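Local coordinates for protein sesquisabinene B synthase 2 (Santalum album, PDB 6A2A) that probably cyclises farnesyl diphosphate to sesquisabinene B, as a magnesium- or manganese-dependent terpene synthase of the plant Tpsb subfamily, at residues P214-T219 / R506-L511; V207-D212 / R221-W226. All coordinates share one frame; numbering follows the deposited sequence.

Contact 1 (P214-T219 / R506-L511)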
ATOM      1  N   PRO A 214      27.279  15.300 -22.225  1.00 18.74           N
ATOM      2  CA  PRO A 214      27.044  14.602 -23.480  1.00 18.79           C
ATOM      3  C   PRO A 214      25.783  13.737 -23.464  1.00 18.32           C
ATOM      4  O   PRO A 214      25.323  13.302 -22.398  1.00 16.67           O
ATOM      5  CB  PRO A 214      28.303  13.758 -23.714  1.00 18.66           C
ATOM      6  CG  PRO A 214      28.938  13.678 -22.368  1.00 18.99           C
ATOM      7  CD  PRO A 214      28.524  14.895 -21.572  1.00 20.05           C
ATOM      8  N   LEU A 215      25.180  13.465 -24.628  1.00 17.18           N
ATOM      9  CA  LEU A 215      24.016  12.703 -24.725  1.00 17.22           C
ATOM     10  C   LEU A 215      24.177  11.341 -24.018  1.00 18.65           C
ATOM     11  O   LEU A 215      23.234  10.849 -23.393  1.00 17.09           O
ATOM     12  CB  LEU A 215      23.667  12.500 -26.212  1.00 18.01           C
ATOM     13  CG  LEU A 215      22.429  11.681 -26.498  1.00 19.48           C
ATOM     14  CD1 LEU A 215      21.218  12.309 -25.884  1.00 21.33           C
ATOM     15  CD2 LEU A 215      22.191  11.511 -28.002  1.00 21.24           C
ATOM     16  N   HIS A 216      25.354  10.765 -24.167  1.00 17.82           N
ATOM     17  CA  HIS A 216      25.635   9.431 -23.643  1.00 16.99           C
ATOM     18  C   HIS A 216      25.501   9.438 -22.112  1.00 18.54           C
ATOM     19  O   HIS A 216      25.269   8.374 -21.542  1.00 18.40           O
ATOM     20  CB  HIS A 216      27.051   9.009 -24.049  1.00 17.44           C
ATOM     21  CG  HIS A 216      27.366   7.573 -23.777  1.00 17.83           C
ATOM     22  ND1 HIS A 216      26.580   6.552 -24.243  1.00 17.92           N
ATOM     23  CD2 HIS A 216      28.442   6.996 -23.184  1.00 19.08           C
ATOM     24  CE1 HIS A 216      27.145   5.379 -23.914  1.00 19.40           C
ATOM     25  NE2 HIS A 216      28.298   5.617 -23.321  1.00 16.38           N
ATOM     26  N   TRP A 217      25.730  10.577 -21.469  1.00 15.50           N
ATOM     27  CA  TRP A 217      25.727  10.691 -19.979  1.00 17.91           C
ATOM     28  C   TRP A 217      24.358  11.171 -19.442  1.00 17.87           C
ATOM     29  O   TRP A 217      24.186  11.293 -18.231  1.00 18.71           O
ATOM     30  CB  TRP A 217      26.859  11.623 -19.559  1.00 18.63           C
ATOM     31  CG  TRP A 217      28.231  11.041 -19.726  1.00 17.67           C
ATOM     32  CD1 TRP A 217      28.563   9.858 -20.323  1.00 17.12           C
ATOM     33  CD2 TRP A 217      29.449  11.637 -19.294  1.00 18.45           C
ATOM     34  NE1 TRP A 217      29.920   9.689 -20.314  1.00 17.90           N
ATOM     35  CE2 TRP A 217      30.484  10.734 -19.629  1.00 19.17           C
ATOM     36  CE3 TRP A 217      29.776  12.798 -18.607  1.00 18.13           C
ATOM     37  CZ2 TRP A 217      31.795  11.016 -19.331  1.00 17.32           C
ATOM     38  CZ3 TRP A 217      31.074  13.048 -18.277  1.00 20.01           C
ATOM     39  CH2 TRP A 217      32.088  12.199 -18.692  1.00 20.34           C
ATOM     40  N   ARG A 218      23.379  11.427 -20.287  1.00 18.05           N
ATOM     41  CA  ARG A 218      22.089  11.947 -19.850  1.00 17.89           C
ATOM     42  C   ARG A 218      21.088  10.815 -19.683  1.00 17.11           C
ATOM     43  O   ARG A 218      21.180   9.755 -20.334  1.00 18.72           O
ATOM     44  CB  ARG A 218      21.593  13.026 -20.841  1.00 16.39           C
ATOM     45  CG  ARG A 218      22.397  14.310 -20.776  1.00 16.19           C
ATOM     46  CD  ARG A 218      21.941  15.390 -21.804  1.00 18.45           C
ATOM     47  NE  ARG A 218      22.561  16.659 -21.549  1.00 18.54           N
ATOM     48  CZ  ARG A 218      22.127  17.551 -20.646  1.00 17.96           C
ATOM     49  NH1 ARG A 218      21.122  17.252 -19.835  1.00 16.86           N
ATOM     50  NH2 ARG A 218      22.749  18.701 -20.532  1.00 17.38           N
ATOM     51  N   THR A 219      20.055  11.074 -18.922  1.00 17.17           N
ATOM     52  CA  THR A 219      18.987  10.148 -18.752  1.00 17.74           C
ATOM     53  C   THR A 219      18.114  10.125 -19.989  1.00 20.59           C
ATOM     54  O   THR A 219      18.038  11.115 -20.759  1.00 19.90           O
ATOM     55  CB  THR A 219      18.070  10.411 -17.559  1.00 19.12           C
ATOM     56  OG1 THR A 219      17.191  11.512 -17.809  1.00 19.70           O
ATOM     57  CG2 THR A 219      18.818  10.638 -16.250  1.00 18.25           C
ATOM     58  N   ARG A 506      35.331   1.651 -19.361  1.00 20.30           N
ATOM     59  CA  ARG A 506      35.169   0.246 -18.946  1.00 21.46           C
ATOM     60  C   ARG A 506      33.725  -0.204 -19.059  1.00 19.69           C
ATOM     61  O   ARG A 506      33.436  -1.283 -19.522  1.00 22.54           O
ATOM     62  CB  ARG A 506      35.762   0.113 -17.528  1.00 24.13           C
ATOM     63  CG  ARG A 506      37.204   0.574 -17.457  1.00 25.08           C
ATOM     64  CD  ARG A 506      38.060  -0.013 -16.351  1.00 28.26           C
ATOM     65  NE  ARG A 506      38.541  -1.322 -16.738  1.00 28.51           N
ATOM     66  CZ  ARG A 506      39.430  -2.017 -16.029  1.00 29.52           C
ATOM     67  NH1 ARG A 506      39.940  -1.515 -14.904  1.00 34.96           N
ATOM     68  NH2 ARG A 506      39.815  -3.189 -16.475  1.00 33.50           N
ATOM     69  N   LEU A 507      32.737   0.596 -18.585  1.00 20.55           N
ATOM     70  CA  LEU A 507      31.335   0.320 -18.798  1.00 21.28           C
ATOM     71  C   LEU A 507      30.973   0.079 -20.277  1.00 22.12           C
ATOM     72  O   LEU A 507      30.244  -0.851 -20.585  1.00 22.13           O
ATOM     73  CB  LEU A 507      30.549   1.548 -18.308  1.00 24.49           C
ATOM     74  CG  LEU A 507      29.934   1.621 -16.933  1.00 27.83           C
ATOM     75  CD1 LEU A 507      28.839   2.704 -16.922  1.00 23.39           C
ATOM     76  CD2 LEU A 507      29.396   0.303 -16.399  1.00 30.70           C
ATOM     77  N   ASN A 508      31.428   0.976 -21.193  1.00 19.70           N
ATOM     78  CA  ASN A 508      31.143   0.877 -22.601  1.00 21.04           C
ATOM     79  C   ASN A 508      31.650  -0.456 -23.168  1.00 18.72           C
ATOM     80  O   ASN A 508      30.929  -1.147 -23.840  1.00 21.98           O
ATOM     81  CB  ASN A 508      31.833   2.009 -23.397  1.00 20.50           C
ATOM     82  CG  ASN A 508      31.225   3.381 -23.179  1.00 20.30           C
ATOM     83  OD1 ASN A 508      30.088   3.476 -22.714  1.00 19.30           O
ATOM     84  ND2 ASN A 508      31.984   4.407 -23.501  1.00 20.04           N
ATOM     85  N   LYS A 509      32.842  -0.797 -22.803  1.00 20.07           N
ATOM     86  CA  LYS A 509      33.458  -2.056 -23.333  1.00 22.91           C
ATOM     87  C   LYS A 509      32.757  -3.295 -22.735  1.00 24.95           C
ATOM     88  O   LYS A 509      32.497  -4.294 -23.469  1.00 24.09           O
ATOM     89  CB  LYS A 509      34.959  -2.102 -23.080  1.00 21.86           C
ATOM     90  CG  LYS A 509      35.678  -3.219 -23.843  1.00 26.70           C
ATOM     91  CD  LYS A 509      37.161  -3.095 -23.753  1.00 30.63           C
ATOM     92  CE  LYS A 509      37.894  -4.058 -24.673  1.00 39.19           C
ATOM     93  NZ  LYS A 509      39.308  -3.619 -24.848  1.00 43.28           N
ATOM     94  N   CYS A 510      32.336  -3.210 -21.475  1.00 25.94           N
ATOM     95  CA  CYS A 510      31.615  -4.354 -20.841  1.00 25.81           C
ATOM     96  C   CYS A 510      30.377  -4.690 -21.676  1.00 29.45           C
ATOM     97  O   CYS A 510      30.061  -5.856 -21.829  1.00 28.25           O
ATOM     98  CB  CYS A 510      31.221  -4.118 -19.373  1.00 24.04           C
ATOM     99  SG  CYS A 510      32.540  -4.013 -18.154  1.00 27.71           S
ATOM    100  N   LEU A 511      29.662  -3.718 -22.303  1.00 26.76           N
ATOM    101  CA  LEU A 511      28.482  -4.021 -23.080  1.00 28.07           C
ATOM    102  C   LEU A 511      28.789  -4.778 -24.380  1.00 33.18           C
ATOM    103  O   LEU A 511      27.866  -5.249 -25.011  1.00 33.00           O
ATOM    104  CB  LEU A 511      27.753  -2.720 -23.406  1.00 32.54           C
ATOM    105  CG  LEU A 511      27.250  -1.920 -22.200  1.00 29.55           C
ATOM    106  CD1 LEU A 511      26.610  -0.622 -22.641  1.00 31.64           C
ATOM    107  CD2 LEU A 511      26.265  -2.749 -21.396  1.00 32.58           C
TER
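A first torsion of -170° at His216 turns the imidazole away from the backbone nitrogen and out toward Asn508, whose own CG lies beside the backbone N and anti to the carbonyl carbon, so that the amide extends from its helix to meet the ring. The two side chains come from opposite directions and join through one hydrogen bond, from His216 NE2 to Asn508 OD1, 2.9 Å long and nearly straight at 170°. OD1 sits at the edge of the imidazole, in its plane, where the N-H points. The amide is not coplanar with the ring: the two planes are turned 51° apart, and the donor is tilted somewhat from the carbonyl plane. The two side chains together bridge a wide gap between backbones, the CA atoms of His216 and Asn508 being 10.2 Å apart.

The amide is gripped from its other end as well. Asn508 ND2 donates to the carbonyl oxygens of Phe171 and Gly173, which fixes the flip of the group and presents OD1 to the histidine. Both residues are buried, and a leucine in place of His216 would probably leave Asn508 OD1 without its donor inside the protein.

His216 belongs to a short 3-10 turn, 215-217, in the loop joining helix 201-212 to helix 220-232. Its ring also meets Trp504 at an inclined angle, and its carbonyl oxygen accepts from Arg530 of helix 521-535. The contact thereby ties this interhelical loop to the C-terminal part of helix 489-510, with the loop around Phe171-Gly173 held against both.

Contact 2 (V207-D212 / R221-W226)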
ATOM      1  N   VAL A 207      24.355  22.656 -28.590  1.00 20.85           N
ATOM      2  CA  VAL A 207      25.788  22.664 -28.246  1.00 22.76           C
ATOM      3  C   VAL A 207      25.980  22.927 -26.749  1.00 21.04           C
ATOM      4  O   VAL A 207      26.791  22.283 -26.084  1.00 20.62           O
ATOM      5  CB  VAL A 207      26.577  23.671 -29.096  1.00 23.34           C
ATOM      6  CG1 VAL A 207      27.908  24.014 -28.476  1.00 21.74           C
ATOM      7  CG2 VAL A 207      26.739  23.146 -30.493  1.00 25.89           C
ATOM      8  N   SER A 208      25.241  23.900 -26.243  1.00 21.04           N
ATOM      9  CA  SER A 208      25.288  24.286 -24.863  1.00 22.89           C
ATOM     10  C   SER A 208      24.898  23.096 -23.968  1.00 19.45           C
ATOM     11  O   SER A 208      25.547  22.831 -22.919  1.00 20.94           O
ATOM     12  CB  SER A 208      24.382  25.479 -24.700  1.00 26.10           C
ATOM     13  OG  SER A 208      24.355  25.877 -23.375  1.00 29.87           O
ATOM     14  N   HIS A 209      23.838  22.435 -24.374  1.00 19.12           N
ATOM     15  CA  HIS A 209      23.288  21.292 -23.682  1.00 19.91           C
ATOM     16  C   HIS A 209      24.331  20.188 -23.655  1.00 19.75           C
ATOM     17  O   HIS A 209      24.578  19.574 -22.602  1.00 19.67           O
ATOM     18  CB  HIS A 209      22.025  20.846 -24.367  1.00 18.60           C
ATOM     19  CG  HIS A 209      21.196  19.832 -23.655  1.00 18.66           C
ATOM     20  ND1 HIS A 209      20.404  20.175 -22.586  1.00 19.01           N
ATOM     21  CD2 HIS A 209      20.887  18.557 -23.956  1.00 18.99           C
ATOM     22  CE1 HIS A 209      19.637  19.152 -22.252  1.00 20.48           C
ATOM     23  NE2 HIS A 209      19.905  18.141 -23.070  1.00 19.74           N
ATOM     24  N   ALA A 210      24.977  19.968 -24.788  1.00 18.97           N
ATOM     25  CA  ALA A 210      26.010  18.941 -24.908  1.00 20.97           C
ATOM     26  C   ALA A 210      27.242  19.232 -24.072  1.00 21.78           C
ATOM     27  O   ALA A 210      27.821  18.303 -23.472  1.00 19.47           O
ATOM     28  CB  ALA A 210      26.422  18.775 -26.338  1.00 22.56           C
ATOM     29  N   LEU A 211      27.708  20.470 -24.042  1.00 19.02           N
ATOM     30  CA  LEU A 211      28.869  20.840 -23.265  1.00 19.82           C
ATOM     31  C   LEU A 211      28.602  20.661 -21.757  1.00 23.09           C
ATOM     32  O   LEU A 211      29.518  20.339 -20.992  1.00 22.06           O
ATOM     33  CB  LEU A 211      29.271  22.269 -23.613  1.00 21.10           C
ATOM     34  CG  LEU A 211      29.938  22.416 -24.982  1.00 20.51           C
ATOM     35  CD1 LEU A 211      30.148  23.884 -25.307  1.00 23.74           C
ATOM     36  CD2 LEU A 211      31.287  21.691 -25.014  1.00 22.56           C
ATOM     37  N   ASP A 212      27.373  20.890 -21.335  1.00 22.45           N
ATOM     38  CA  ASP A 212      26.973  20.573 -19.947  1.00 21.43           C
ATOM     39  C   ASP A 212      27.074  19.089 -19.675  1.00 22.06           C
ATOM     40  O   ASP A 212      27.720  18.695 -18.684  1.00 22.46           O
ATOM     41  CB  ASP A 212      25.558  21.060 -19.639  1.00 21.81           C
ATOM     42  CG  ASP A 212      25.468  22.564 -19.451  1.00 27.28           C
ATOM     43  OD1 ASP A 212      26.469  23.272 -19.364  1.00 27.33           O
ATOM     44  OD2 ASP A 212      24.327  23.013 -19.430  1.00 28.80           O
ATOM     45  N   ARG A 221      14.707   9.739 -19.971  1.00 16.33           N
ATOM     46  CA  ARG A 221      13.364  10.283 -19.810  1.00 17.57           C
ATOM     47  C   ARG A 221      13.411  11.803 -19.732  1.00 19.68           C
ATOM     48  O   ARG A 221      12.565  12.480 -20.354  1.00 20.18           O
ATOM     49  CB  ARG A 221      12.653   9.725 -18.575  1.00 18.03           C
ATOM     50  CG  ARG A 221      11.208  10.201 -18.453  1.00 18.51           C
ATOM     51  CD  ARG A 221      10.379   9.752 -19.651  1.00 18.99           C
ATOM     52  NE  ARG A 221       8.989  10.120 -19.413  1.00 19.87           N
ATOM     53  CZ  ARG A 221       7.988   9.972 -20.289  1.00 22.02           C
ATOM     54  NH1 ARG A 221       8.206   9.398 -21.480  1.00 20.03           N
ATOM     55  NH2 ARG A 221       6.796  10.441 -19.958  1.00 20.21           N
ATOM     56  N   TYR A 222      14.364  12.350 -18.985  1.00 19.60           N
ATOM     57  CA  TYR A 222      14.470  13.796 -18.866  1.00 20.05           C
ATOM     58  C   TYR A 222      15.002  14.390 -20.174  1.00 21.90           C
ATOM     59  O   TYR A 222      14.606  15.506 -20.511  1.00 18.43           O
ATOM     60  CB  TYR A 222      15.322  14.218 -17.675  1.00 18.05           C
ATOM     61  CG  TYR A 222      14.703  13.854 -16.356  1.00 18.15           C
ATOM     62  CD1 TYR A 222      14.936  12.608 -15.773  1.00 20.40           C
ATOM     63  CD2 TYR A 222      13.879  14.728 -15.673  1.00 19.70           C
ATOM     64  CE1 TYR A 222      14.312  12.234 -14.591  1.00 19.76           C
ATOM     65  CE2 TYR A 222      13.270  14.367 -14.483  1.00 20.97           C
ATOM     66  CZ  TYR A 222      13.488  13.116 -13.935  1.00 19.63           C
ATOM     67  OH  TYR A 222      12.915  12.722 -12.754  1.00 20.65           O
ATOM     68  N   GLU A 223      15.860  13.650 -20.894  1.00 17.81           N
ATOM     69  CA  GLU A 223      16.314  14.113 -22.218  1.00 19.66           C
ATOM     70  C   GLU A 223      15.124  14.160 -23.185  1.00 20.54           C
ATOM     71  O   GLU A 223      15.078  15.077 -24.048  1.00 20.78           O
ATOM     72  CB  GLU A 223      17.423  13.209 -22.779  1.00 18.82           C
ATOM     73  CG  GLU A 223      18.002  13.713 -24.103  1.00 20.98           C
ATOM     74  CD  GLU A 223      18.652  15.085 -24.078  1.00 17.87           C
ATOM     75  OE1 GLU A 223      18.855  15.721 -22.990  1.00 20.52           O
ATOM     76  OE2 GLU A 223      18.870  15.623 -25.245  1.00 22.08           O
ATOM     77  N   ALA A 224      14.227  13.220 -23.082  1.00 20.07           N
ATOM     78  CA  ALA A 224      13.082  13.158 -24.006  1.00 20.91           C
ATOM     79  C   ALA A 224      12.256  14.448 -23.889  1.00 22.13           C
ATOM     80  O   ALA A 224      11.838  15.031 -24.920  1.00 23.06           O
ATOM     81  CB  ALA A 224      12.242  11.952 -23.767  1.00 20.99           C
ATOM     82  N   ARG A 225      12.009  14.878 -22.672  1.00 22.19           N
ATOM     83  CA  ARG A 225      11.184  16.072 -22.513  1.00 22.18           C
ATOM     84  C   ARG A 225      11.886  17.326 -23.041  1.00 22.66           C
ATOM     85  O   ARG A 225      11.208  18.215 -23.604  1.00 23.12           O
ATOM     86  CB  ARG A 225      10.835  16.330 -21.047  1.00 21.90           C
ATOM     87  CG  ARG A 225       9.862  17.485 -20.859  1.00 23.46           C
ATOM     88  CD  ARG A 225       8.517  17.210 -21.486  1.00 24.37           C
ATOM     89  NE  ARG A 225       7.700  18.453 -21.492  1.00 24.52           N
ATOM     90  CZ  ARG A 225       7.734  19.401 -22.432  1.00 29.95           C
ATOM     91  NH1 ARG A 225       8.612  19.332 -23.416  1.00 26.96           N
ATOM     92  NH2 ARG A 225       6.847  20.400 -22.409  1.00 30.48           N
ATOM     93  N   TRP A 226      13.185  17.457 -22.814  1.00 20.67           N
ATOM     94  CA  TRP A 226      13.950  18.578 -23.333  1.00 20.05           C
ATOM     95  C   TRP A 226      13.945  18.521 -24.871  1.00 22.49           C
ATOM     96  O   TRP A 226      13.742  19.553 -25.553  1.00 21.23           O
ATOM     97  CB  TRP A 226      15.383  18.542 -22.823  1.00 21.08           C
ATOM     98  CG  TRP A 226      16.223  19.684 -23.280  1.00 21.29           C
ATOM     99  CD1 TRP A 226      16.283  20.929 -22.714  1.00 26.31           C
ATOM    100  CD2 TRP A 226      17.062  19.728 -24.447  1.00 21.86           C
ATOM    101  NE1 TRP A 226      17.164  21.714 -23.407  1.00 24.21           N
ATOM    102  CE2 TRP A 226      17.658  20.998 -24.470  1.00 24.41           C
ATOM    103  CE3 TRP A 226      17.410  18.805 -25.438  1.00 23.85           C
ATOM    104  CZ2 TRP A 226      18.558  21.373 -25.470  1.00 24.85           C
ATOM    105  CZ3 TRP A 226      18.309  19.177 -26.425  1.00 25.27           C
ATOM    106  CH2 TRP A 226      18.873  20.435 -26.427  1.00 22.65           C
TER
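Two aromatic rings and a carboxylate make up this contact between helices 201-212 and 220-232, with His209 as the shared partner of Trp226 and Glu223.

The stacking comes first. The imidazole of His209 lies flat over the six-membered ring of Trp226, the planes only 5° apart and the centroids separated by 3.5 Å. CE1 and ND1 of the histidine lie over the CD2-CE2 edge that the six-membered ring shares with the pyrrole ring, His209 CE1 being 3.4 Å from Trp226 CD2 and His209 ND1 equally close to Trp226 CE2. At the other end of the histidine, its CB rests 3.7 Å from Trp226 CZ2. The first torsion of Trp226 is extended, which sends the indole out from its helix to meet the histidine arriving from the opposite direction.

The polar part is a single hydrogen bond made at the edge of the same imidazole. His209 NE2 donates to Glu223 OE1 over 2.6 Å, almost perfectly straight at 177°. The acceptor lies in the ring plane and uses its syn lone pair, while the carboxylate itself is turned 38° from the ring. A bend at the second torsion curls the glutamate chain so that its end comes closer to helix 201-212 than its base. Its second oxygen, OE2, forms a salt bridge with Arg90, an arrangement that would favour an ionised carboxylate.

Stacked on one face and anchored at its edge, the ring is restrained both in tilt and in rotation. The whole is a helix-loop-helix pairing, cross-linked by a His-carboxylate hydrogen bond and a face-to-face stack, in the predominantly helical framework of a plant terpene synthase, away from the metal-binding site.

The two contacts interleave along the chain: 207-212 comes first, then 214-219, then 221-226, with 506-511 some 280 residues later. Their centres are about 15 Å apart. Contact 2 pairs the helices on either side of the loop 214-219, and contact 1 fastens that loop to helix 489-510. Arg218 bridges them directly, its NH2 lying 2.9 Å from His209 O in a probable hydrogen bond, while Leu215 CD1 packs against Glu223 CG. The connection therefore runs from the N-terminal terpene synthase domain, through one helix-loop-helix unit, to helix 489-510 of the C-terminal metal-binding part, linking two regions far apart in sequence.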